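Local coordinates for protein DnaJ homolog subfamily C member 10 (Mus musculus, PDB 3APQ) that acts as an endoplasmic reticulum disulfide reductase, serving both the correct folding of proteins and the degradation of misfolded ones, at residues 79-82 / 83-87. Numbering follows the deposited sequence.
Sequences QYES and WSYYR
Ser82 OG accepts the backbone N-H of Tyr85 at 3.0 Å (OG to N), a hydrogen bond that caps an early amide of helix 83-88. The serine hydroxyl reaches it by lying between its own backbone N and carbonyl carbon. From the same residue, Ser82 O takes Tyr86 N at 3.2 Å. A third bond runs back to the incoming chain: Glu81 N points almost straight at Tyr86 OH, 3.1 Å away, at 175°. Tyr80 CB lies 3.5 Å from the same Tyr86 OH, packed beside the bonded amide. The tyrosine is sent there by CG standing beside its backbone N, opposite the carbonyl carbon (chi1 -63°), which lays the ring back along residues 81 and 82.

The pattern is a serine N-cap: Ser82, the residue before the helix, holds the amide of Tyr85 with its hydroxyl. It opens helix 83-88 of the J-Trx1 fragment, packed against helices 16-30 and 41-55, which belong to the J domain. The buried Tyr86 ring touches both of these helices and meets Phe23 with the planes at about 90°, while Glu81 O and Trp83 NE1 bond to His31 NE2 and Leu28 O and tie this turn to helix 16-30 and the residues just after it.

Van der Waals contacts accompany the bonds. Glu81 CG sits over the centre of one face of the Tyr85 ring, a CH-pi contact 3.7 Å from the centroid, while Glu81 CB comes within 3.4 Å of Tyr85 CD2. With an alanine at Tyr86, Glu81 N would probably lose its hydroxyl acceptor and a gap would open against Phe23. Tyr85 itself leans on Pro124, close in sequence to the redox-active Cys126-Cys129 disulfide.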
loop_
_atom_site.group_PDB
_atom_site.type_symbol
_atom_site.label_atom_id
_atom_site.label_comp_id
_atom_site.label_asym_id
_atom_site.label_seq_id
_atom_site.Cartn_x
_atom_site.Cartn_y
_atom_site.Cartn_z
ATOM N N GLN A 79 -4.126 18.663 -3.297
ATOM C CA GLN A 79 -4.969 18.242 -2.177
ATOM C C GLN A 79 -4.167 17.300 -1.311
ATOM O O GLN A 79 -3.932 16.167 -1.704
ATOM C CB GLN A 79 -6.198 17.535 -2.699
ATOM C CG GLN A 79 -7.199 18.451 -3.357
ATOM C CD GLN A 79 -8.400 17.672 -3.848
ATOM O OE1 GLN A 79 -9.174 17.138 -3.038
ATOM N NE2 GLN A 79 -8.564 17.581 -5.186
ATOM N N TYR A 80 -3.714 17.772 -0.157
ATOM C CA TYR A 80 -2.906 16.919 0.681
ATOM C C TYR A 80 -3.670 16.686 1.974
ATOM O O TYR A 80 -4.675 17.308 2.230
ATOM C CB TYR A 80 -1.472 17.452 0.907
ATOM C CG TYR A 80 -1.403 18.868 1.429
ATOM C CD1 TYR A 80 -1.617 19.149 2.774
ATOM C CD2 TYR A 80 -1.146 19.941 0.551
ATOM C CE1 TYR A 80 -1.591 20.453 3.236
ATOM C CE2 TYR A 80 -1.095 21.251 1.002
ATOM C CZ TYR A 80 -1.311 21.505 2.340
ATOM O OH TYR A 80 -1.263 22.784 2.795
ATOM N N GLU A 81 -3.186 15.734 2.746
ATOM C CA GLU A 81 -3.809 15.298 3.975
ATOM C C GLU A 81 -3.111 15.909 5.184
ATOM O O GLU A 81 -2.122 16.604 5.055
ATOM C CB GLU A 81 -3.688 13.771 4.026
ATOM C CG GLU A 81 -4.340 13.054 2.806
ATOM C CD GLU A 81 -5.861 13.125 2.813
ATOM O OE1 GLU A 81 -6.505 13.329 3.873
ATOM O OE2 GLU A 81 -6.434 12.954 1.716
ATOM N N SER A 82 -3.644 15.630 6.362
ATOM C CA SER A 82 -3.077 16.129 7.606
ATOM C C SER A 82 -1.720 15.485 7.941
ATOM O O SER A 82 -1.397 14.372 7.472
ATOM C CB SER A 82 -4.087 15.869 8.732
ATOM O OG SER A 82 -4.135 14.475 9.031
ATOM N N TRP A 83 -0.930 16.161 8.781
ATOM C CA TRP A 83 0.306 15.559 9.275
ATOM C C TRP A 83 0.024 14.193 9.898
ATOM O O TRP A 83 0.799 13.250 9.712
ATOM C CB TRP A 83 0.959 16.441 10.324
ATOM C CG TRP A 83 2.291 15.968 10.828
ATOM C CD1 TRP A 83 3.525 16.300 10.316
ATOM C CD2 TRP A 83 2.526 15.170 11.982
ATOM N NE1 TRP A 83 4.515 15.692 11.064
ATOM C CE2 TRP A 83 3.935 15.014 12.101
ATOM C CE3 TRP A 83 1.680 14.517 12.918
ATOM C CZ2 TRP A 83 4.527 14.245 13.114
ATOM C CZ3 TRP A 83 2.288 13.762 13.933
ATOM C CH2 TRP A 83 3.683 13.612 14.002
ATOM N N SER A 84 -1.038 14.118 10.679
ATOM C CA SER A 84 -1.428 12.883 11.350
ATOM C C SER A 84 -1.680 11.744 10.346
ATOM O O SER A 84 -1.325 10.594 10.589
ATOM C CB SER A 84 -2.727 13.117 12.138
ATOM O OG SER A 84 -2.920 11.973 12.932
ATOM N N TYR A 85 -2.346 12.065 9.255
ATOM C CA TYR A 85 -2.516 11.100 8.187
ATOM C C TYR A 85 -1.157 10.545 7.738
ATOM O O TYR A 85 -1.023 9.330 7.580
ATOM C CB TYR A 85 -3.236 11.737 6.978
ATOM C CG TYR A 85 -3.327 10.814 5.769
ATOM C CD1 TYR A 85 -4.435 9.995 5.577
ATOM C CD2 TYR A 85 -2.296 10.775 4.817
ATOM C CE1 TYR A 85 -4.518 9.156 4.473
ATOM C CE2 TYR A 85 -2.369 9.948 3.710
ATOM C CZ TYR A 85 -3.470 9.127 3.564
ATOM O OH TYR A 85 -3.530 8.330 2.467
ATOM N N TYR A 86 -0.150 11.403 7.506
ATOM C CA TYR A 86 1.155 10.881 7.038
ATOM C C TYR A 86 1.869 10.123 8.150
ATOM O O TYR A 86 2.615 9.172 7.900
ATOM C CB TYR A 86 2.049 11.988 6.459
ATOM C CG TYR A 86 1.388 12.575 5.248
ATOM C CD1 TYR A 86 1.206 11.819 4.082
ATOM C CD2 TYR A 86 0.872 13.869 5.300
ATOM C CE1 TYR A 86 0.537 12.368 2.964
ATOM C CE2 TYR A 86 0.221 14.422 4.196
ATOM C CZ TYR A 86 0.034 13.658 3.051
ATOM O OH TYR A 86 -0.613 14.249 2.004
ATOM N N ARG A 87 1.637 10.548 9.392
ATOM C CA ARG A 87 2.379 9.952 10.478
ATOM C C ARG A 87 1.864 8.564 10.766
ATOM O O ARG A 87 2.642 7.687 11.060
ATOM C CB ARG A 87 2.252 10.859 11.745
ATOM C CG ARG A 87 2.911 10.214 13.024
ATOM C CD ARG A 87 4.437 10.134 12.878
ATOM N NE ARG A 87 5.033 9.464 14.055
ATOM C CZ ARG A 87 4.962 8.173 14.308
ATOM N NH1 ARG A 87 4.351 7.355 13.445
ATOM N NH2 ARG A 87 5.524 7.659 15.394
#